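Local coordinates for ZT_dimer domain-containing protein (Thermotoga maritima, PDB 6VDA) that forms the metal-binding C-terminal domain of CzcD, a cation diffusion facilitator that probably transports metal ions such as zinc across the membrane, at residues A[25-31]-A[43-47]; A[61-65]-A[77-82]. All coordinates share one frame; numbering follows the deposited sequence.

Contact 1 of 2, residues A[25-31]-A[43-47]. With ZN (zinc ion), chain B; SO4 (sulfate ion), chain C.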
loop_
_atom_site.group_PDB
_atom_site.type_symbol
_atom_site.label_atom_id
_atom_site.label_comp_id
_atom_site.label_asym_id
_atom_site.label_seq_id
_atom_site.Cartn_x
_atom_site.Cartn_y
_atom_site.Cartn_z
ATOM N N VAL A 25 3.405 16.032 2.105
ATOM C CA VAL A 25 2.789 15.210 1.016
ATOM C C VAL A 25 3.209 15.808 -0.328
ATOM O O VAL A 25 3.045 17.021 -0.503
ATOM C CB VAL A 25 1.259 15.135 1.133
ATOM C CG1 VAL A 25 0.626 14.615 -0.146
ATOM C CG2 VAL A 25 0.837 14.294 2.323
ATOM N N HIS A 26 3.761 14.991 -1.225
ATOM C CA HIS A 26 4.260 15.437 -2.550
ATOM C C HIS A 26 3.704 14.538 -3.658
ATOM O O HIS A 26 3.398 13.360 -3.376
ATOM C CB HIS A 26 5.794 15.504 -2.540
ATOM C CG HIS A 26 6.314 16.568 -1.636
ATOM N ND1 HIS A 26 6.207 17.907 -1.942
ATOM C CD2 HIS A 26 6.902 16.497 -0.422
ATOM C CE1 HIS A 26 6.722 18.616 -0.963
ATOM N NE2 HIS A 26 7.145 17.773 -0.013
ATOM N N ASN A 27 3.532 15.116 -4.849
ATOM C CA ASN A 27 3.249 14.402 -6.119
ATOM C C ASN A 27 2.178 13.337 -5.910
ATOM O O ASN A 27 2.405 12.166 -6.205
ATOM C CB ASN A 27 4.521 13.764 -6.677
ATOM C CG ASN A 27 4.356 13.307 -8.111
ATOM O OD1 ASN A 27 4.995 12.350 -8.547
ATOM N ND2 ASN A 27 3.502 13.989 -8.852
ATOM N N PRO A 28 0.979 13.689 -5.394
ATOM C CA PRO A 28 -0.134 12.742 -5.366
ATOM C C PRO A 28 -0.441 12.306 -6.806
ATOM O O PRO A 28 -0.526 13.170 -7.667
ATOM C CB PRO A 28 -1.299 13.522 -4.745
ATOM C CG PRO A 28 -0.909 14.989 -4.925
ATOM C CD PRO A 28 0.607 15.007 -4.853
ATOM N N HIS A 29 -0.544 10.994 -7.037
ATOM C CA HIS A 29 -0.780 10.385 -8.376
ATOM C C HIS A 29 -1.492 9.039 -8.214
ATOM O O HIS A 29 -1.580 8.557 -7.066
ATOM C CB HIS A 29 0.539 10.251 -9.151
ATOM C CG HIS A 29 1.520 9.286 -8.567
ATOM N ND1 HIS A 29 2.239 9.565 -7.421
ATOM C CD2 HIS A 29 1.933 8.065 -8.988
ATOM C CE1 HIS A 29 3.044 8.551 -7.151
ATOM N NE2 HIS A 29 2.872 7.611 -8.097
ATOM N N ARG A 30 -1.953 8.458 -9.325
ATOM C CA ARG A 30 -2.800 7.232 -9.357
ATOM C C ARG A 30 -3.975 7.432 -8.397
ATOM O O ARG A 30 -4.343 6.483 -7.666
ATOM C CB ARG A 30 -1.990 5.977 -9.013
ATOM C CG ARG A 30 -1.151 5.458 -10.170
ATOM C CD ARG A 30 -0.528 4.102 -9.890
ATOM N NE ARG A 30 0.486 3.767 -10.884
ATOM C CZ ARG A 30 1.204 2.646 -10.891
ATOM N NH1 ARG A 30 1.023 1.730 -9.952
ATOM N NH2 ARG A 30 2.104 2.447 -11.839
ATOM N N VAL A 31 -4.532 8.637 -8.400
ATOM C CA VAL A 31 -5.702 8.992 -7.558
ATOM C C VAL A 31 -6.950 8.483 -8.274
ATOM O O VAL A 31 -7.239 8.965 -9.379
ATOM C CB VAL A 31 -5.754 10.498 -7.277
ATOM C CG1 VAL A 31 -6.905 10.834 -6.345
ATOM C CG2 VAL A 31 -4.422 10.989 -6.723
ATOM N N GLU A 43 -8.423 5.672 -3.451
ATOM C CA GLU A 43 -7.055 5.107 -3.427
ATOM C C GLU A 43 -6.113 6.120 -4.079
ATOM O O GLU A 43 -6.554 6.827 -5.003
ATOM C CB GLU A 43 -7.095 3.759 -4.135
ATOM C CG GLU A 43 -5.739 3.181 -4.459
ATOM C CD GLU A 43 -5.853 1.744 -4.932
ATOM O OE1 GLU A 43 -5.215 0.874 -4.312
ATOM O OE2 GLU A 43 -6.610 1.500 -5.900
ATOM N N MET A 44 -4.875 6.220 -3.597
ATOM C CA MET A 44 -3.890 7.180 -4.148
ATOM C C MET A 44 -2.467 6.750 -3.785
ATOM O O MET A 44 -2.289 5.995 -2.811
ATOM C CB MET A 44 -4.165 8.592 -3.621
ATOM C CG MET A 44 -3.894 8.781 -2.136
ATOM S SD MET A 44 -4.418 10.422 -1.557
ATOM C CE MET A 44 -6.190 10.197 -1.427
ATOM N N ASP A 45 -1.493 7.216 -4.564
ATOM C CA ASP A 45 -0.056 7.190 -4.200
ATOM C C ASP A 45 0.324 8.604 -3.770
ATOM O O ASP A 45 -0.167 9.542 -4.410
ATOM C CB ASP A 45 0.812 6.727 -5.369
ATOM C CG ASP A 45 0.567 5.282 -5.761
ATOM O OD1 ASP A 45 -0.330 4.674 -5.171
ATOM O OD2 ASP A 45 1.287 4.781 -6.645
ATOM N N ILE A 46 1.126 8.741 -2.714
ATOM C CA ILE A 46 1.807 10.022 -2.372
ATOM C C ILE A 46 3.309 9.756 -2.315
ATOM O O ILE A 46 3.705 8.605 -2.082
ATOM C CB ILE A 46 1.270 10.635 -1.058
ATOM C CG1 ILE A 46 1.529 9.732 0.151
ATOM C CG2 ILE A 46 -0.201 10.997 -1.196
ATOM C CD1 ILE A 46 1.327 10.416 1.479
ATOM N N GLU A 47 4.104 10.807 -2.485
ATOM C CA GLU A 47 5.570 10.784 -2.281
ATOM C C GLU A 47 5.923 11.594 -1.029
ATOM O O GLU A 47 5.302 12.654 -0.790
ATOM C CB GLU A 47 6.257 11.308 -3.538
ATOM C CG GLU A 47 6.119 10.363 -4.706
ATOM C CD GLU A 47 6.758 10.860 -5.986
ATOM O OE1 GLU A 47 7.851 11.451 -5.910
ATOM O OE2 GLU A 47 6.156 10.659 -7.047
HETATM ZN ZN ZN B . 3.190 5.645 -7.305
HETATM S S SO4 C . 4.630 18.426 -4.988
HETATM O O1 SO4 C . 3.277 18.017 -4.729
HETATM O O2 SO4 C . 5.091 19.266 -3.916
HETATM O O3 SO4 C . 4.685 19.160 -6.224
HETATM O O4 SO4 C . 5.473 17.269 -5.086
#
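H29 and D45 face each other across two antiparallel strands and share a zinc ion. From its CB outward, the D45 side chain meets something different at each step. CB lies over one face of the H29 imidazole, displaced toward the rim, in a CH-pi contact 3.6 Å from the ring centroid. CG stands anti to the carbonyl carbon (chi1 -66°), beside the backbone N, which carries the carboxylate to the zinc; its plane is nearly perpendicular to the ring. OD1 accepts a hydrogen bond from H81 ND1 of the neighbouring strand 75-84, while OD2 binds zinc at 2.2 Å. H29 NE2 binds the same zinc at 2.1 Å. The ring's other nitrogen, ND1, donates to N27 O over 2.9 Å, almost in the ring plane, so the imidazole is held at both nitrogens and its rotation is fixed. E83 and E89 complete the four-residue site, and E89 also forms a salt bridge with R30.

These strands make the beta hairpin of the alpha-beta-beta-alpha-beta, ferredoxin-like fold found in cytoplasmic domains of cation diffusion facilitators. H26 with E47 and H29 with D45 are hydrogen-bonded pairs; a beta bulge between them shifts the register by one residue. H29 N donates to D45 O at 3.0 Å, and D45 N returns a bond to H29 O. The same D45 O receives a CA-H contact from P28 CA at 3.3 Å.

On the face away from the metal, the V25 and I46 side chains cross at about a right angle, V25 CG1 3.9 Å from I46 CG2, and V31 CG2 lies alongside M44 CB. At the open end of the hairpin, a sulfate probably left from crystallisation takes hydrogen bonds from H26 ND1 (2.6 Å to its O2) and N27 N (to its O1).

Contact 2 of 2, residues A[61-65]-A[77-82]. With SO4 (sulfate ion), chain D; SO4 (sulfate ion), chain E.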
loop_
_atom_site.group_PDB
_atom_site.type_symbol
_atom_site.label_atom_id
_atom_site.label_comp_id
_atom_site.label_asym_id
_atom_site.label_seq_id
_atom_site.Cartn_x
_atom_site.Cartn_y
_atom_site.Cartn_z
ATOM N N THR A 61 -0.561 9.111 6.793
ATOM C CA THR A 61 -1.676 8.459 6.055
ATOM C C THR A 61 -2.908 8.344 6.965
ATOM O O THR A 61 -4.032 8.492 6.452
ATOM C CB THR A 61 -1.266 7.105 5.462
ATOM O OG1 THR A 61 -1.139 6.170 6.529
ATOM C CG2 THR A 61 0.021 7.182 4.669
ATOM N N VAL A 62 -2.724 8.089 8.260
ATOM C CA VAL A 62 -3.843 8.020 9.245
ATOM C C VAL A 62 -4.545 9.390 9.297
ATOM O O VAL A 62 -5.784 9.424 9.170
ATOM C CB VAL A 62 -3.338 7.567 10.628
ATOM C CG1 VAL A 62 -4.363 7.814 11.732
ATOM C CG2 VAL A 62 -2.915 6.105 10.607
ATOM N N LYS A 63 -3.784 10.478 9.452
ATOM C CA LYS A 63 -4.323 11.865 9.550
ATOM C C LYS A 63 -4.981 12.261 8.218
ATOM O O LYS A 63 -6.005 12.970 8.256
ATOM C CB LYS A 63 -3.212 12.842 9.950
ATOM C CG LYS A 63 -3.661 14.257 10.288
ATOM C CD LYS A 63 -4.237 14.423 11.684
ATOM N N ILE A 64 -4.424 11.831 7.079
ATOM C CA ILE A 64 -4.974 12.166 5.730
ATOM C C ILE A 64 -6.360 11.519 5.613
ATOM O O ILE A 64 -7.305 12.239 5.271
ATOM C CB ILE A 64 -4.022 11.746 4.589
ATOM C CG1 ILE A 64 -2.717 12.543 4.615
ATOM C CG2 ILE A 64 -4.702 11.874 3.230
ATOM C CD1 ILE A 64 -1.667 12.039 3.647
ATOM N N ARG A 65 -6.470 10.219 5.906
ATOM C CA ARG A 65 -7.744 9.458 5.833
ATOM C C ARG A 65 -8.771 10.133 6.747
ATOM O O ARG A 65 -9.935 10.246 6.339
ATOM C CB ARG A 65 -7.557 7.992 6.247
ATOM C CG ARG A 65 -8.864 7.210 6.321
ATOM C CD ARG A 65 -8.710 5.706 6.468
ATOM N NE ARG A 65 -9.096 5.250 7.800
ATOM C CZ ARG A 65 -10.323 4.878 8.186
ATOM N NH1 ARG A 65 -11.346 4.881 7.346
ATOM N NH2 ARG A 65 -10.522 4.486 9.431
ATOM N N ASP A 77 -14.005 4.783 2.628
ATOM C CA ASP A 77 -12.598 4.498 3.026
ATOM C C ASP A 77 -11.594 5.162 2.067
ATOM O O ASP A 77 -11.973 5.525 0.931
ATOM C CB ASP A 77 -12.343 2.993 3.113
ATOM C CG ASP A 77 -11.284 2.615 4.133
ATOM O OD1 ASP A 77 -10.506 3.505 4.535
ATOM O OD2 ASP A 77 -11.251 1.433 4.528
ATOM N N VAL A 78 -10.352 5.315 2.533
ATOM C CA VAL A 78 -9.225 5.924 1.772
ATOM C C VAL A 78 -7.966 5.130 2.081
ATOM O O VAL A 78 -7.591 5.095 3.260
ATOM C CB VAL A 78 -9.011 7.404 2.134
ATOM C CG1 VAL A 78 -7.874 8.005 1.318
ATOM C CG2 VAL A 78 -10.294 8.211 1.987
ATOM N N THR A 79 -7.353 4.534 1.058
ATOM C CA THR A 79 -6.064 3.803 1.151
ATOM C C THR A 79 -4.999 4.615 0.407
ATOM O O THR A 79 -5.259 5.026 -0.757
ATOM C CB THR A 79 -6.181 2.367 0.624
ATOM O OG1 THR A 79 -6.419 2.427 -0.781
ATOM C CG2 THR A 79 -7.283 1.578 1.295
ATOM N N ILE A 80 -3.856 4.819 1.070
ATOM C CA ILE A 80 -2.743 5.699 0.625
ATOM C C ILE A 80 -1.458 4.878 0.601
ATOM O O ILE A 80 -1.033 4.439 1.668
ATOM C CB ILE A 80 -2.609 6.910 1.564
ATOM C CG1 ILE A 80 -3.943 7.642 1.718
ATOM C CG2 ILE A 80 -1.505 7.837 1.083
ATOM C CD1 ILE A 80 -3.940 8.687 2.800
ATOM N N HIS A 81 -0.859 4.723 -0.576
ATOM C CA HIS A 81 0.474 4.103 -0.781
ATOM C C HIS A 81 1.537 5.200 -0.660
ATOM O O HIS A 81 1.315 6.309 -1.200
ATOM C CB HIS A 81 0.471 3.345 -2.110
ATOM C CG HIS A 81 -0.707 2.437 -2.231
ATOM N ND1 HIS A 81 -1.721 2.654 -3.156
ATOM C CD2 HIS A 81 -1.074 1.352 -1.508
ATOM C CE1 HIS A 81 -2.637 1.717 -3.023
ATOM N NE2 HIS A 81 -2.266 0.907 -2.014
ATOM N N VAL A 82 2.617 4.930 0.076
ATOM C CA VAL A 82 3.709 5.920 0.327
ATOM C C VAL A 82 4.954 5.502 -0.464
ATOM O O VAL A 82 5.335 4.322 -0.388
ATOM C CB VAL A 82 3.998 6.061 1.832
ATOM C CG1 VAL A 82 5.291 6.815 2.088
ATOM C CG2 VAL A 82 2.830 6.723 2.555
HETATM S S SO4 D . 2.558 1.389 0.999
HETATM O O1 SO4 D . 1.176 1.099 1.283
HETATM O O2 SO4 D . 3.389 0.348 1.538
HETATM O O3 SO4 D . 2.742 1.462 -0.425
HETATM O O4 SO4 D . 2.920 2.647 1.592
HETATM S S SO4 E . 2.084 1.040 2.011
HETATM O O1 SO4 E . 1.874 0.497 0.694
HETATM O O2 SO4 E . 2.004 2.475 1.958
HETATM O O3 SO4 E . 1.073 0.534 2.899
HETATM O O4 SO4 E . 3.380 0.651 2.493
#
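I80 projects from strand 77-82 into the side of helix 61-65, where its CD1 meets I64 CG2 at 3.3 Å, a tight approach. With CG1 anti to the carbonyl carbon (chi1 -53°), the long branch of I80 points at the helix, and CD1 also comes within 3.7 Å of T61 O. The shorter branch, CG2, lies near T61 CG2 as the two side chains slide past each other. That threonine methyl reaches further along the strand too, lying 3.5 Å from V82 CG2, while T61 OG1 is bonded back within the helix to H58 O. Next to this apolar row, the aliphatic part of R65 slides past V78 in the opposite direction, its CD 3.5 Å from V78 O.

The charged contact lies at the D77 end of the strand. R65 bends at chi3, bringing NH1 to D77 OD1 at 3.2 Å in a salt bridge whose hydrogen bond is weak and far from straight (122°); the guanidinium and carboxylate planes are inclined by 58°. D77 OD1 has a shorter bond, 2.7 Å, from V78 N. A leucine in place of R65 would probably leave D77 without its charged partner across the contact.

At the V82 end, V82 N donates to a sulfate, probably from crystallisation, that is placed in two overlapping, mutually exclusive positions, so its exact pose is doubtful; it is also bound by V82 N of the second subunit, whose V54 packs on V82. Helix 61-65 packs roughly antiparallel on strand 77-82, which runs parallel to its neighbour 39-48, as in a beta-alpha-beta crossover of a ferredoxin-like fold.

In the fold
After helix 6-19 the chain enters strand 26-36, turns, and comes back along strand 39-48, so contact 1 closes the hairpin loop first. Only then does helix 54-71 begin; contact 2 closes the following loop when strand 75-84 returns along that helix, packed against one side of it. The two loops lie in series and neither nest nor cross. They join through the sheet, where strand 39-48 sits between the other two: M44 and I46 bond to the backbone of H81. V25 also packs on I64, linking the edge of the hairpin to the helix. Beyond contact 2, the end of strand 75-84 and the chain after it return to the zinc site of contact 1.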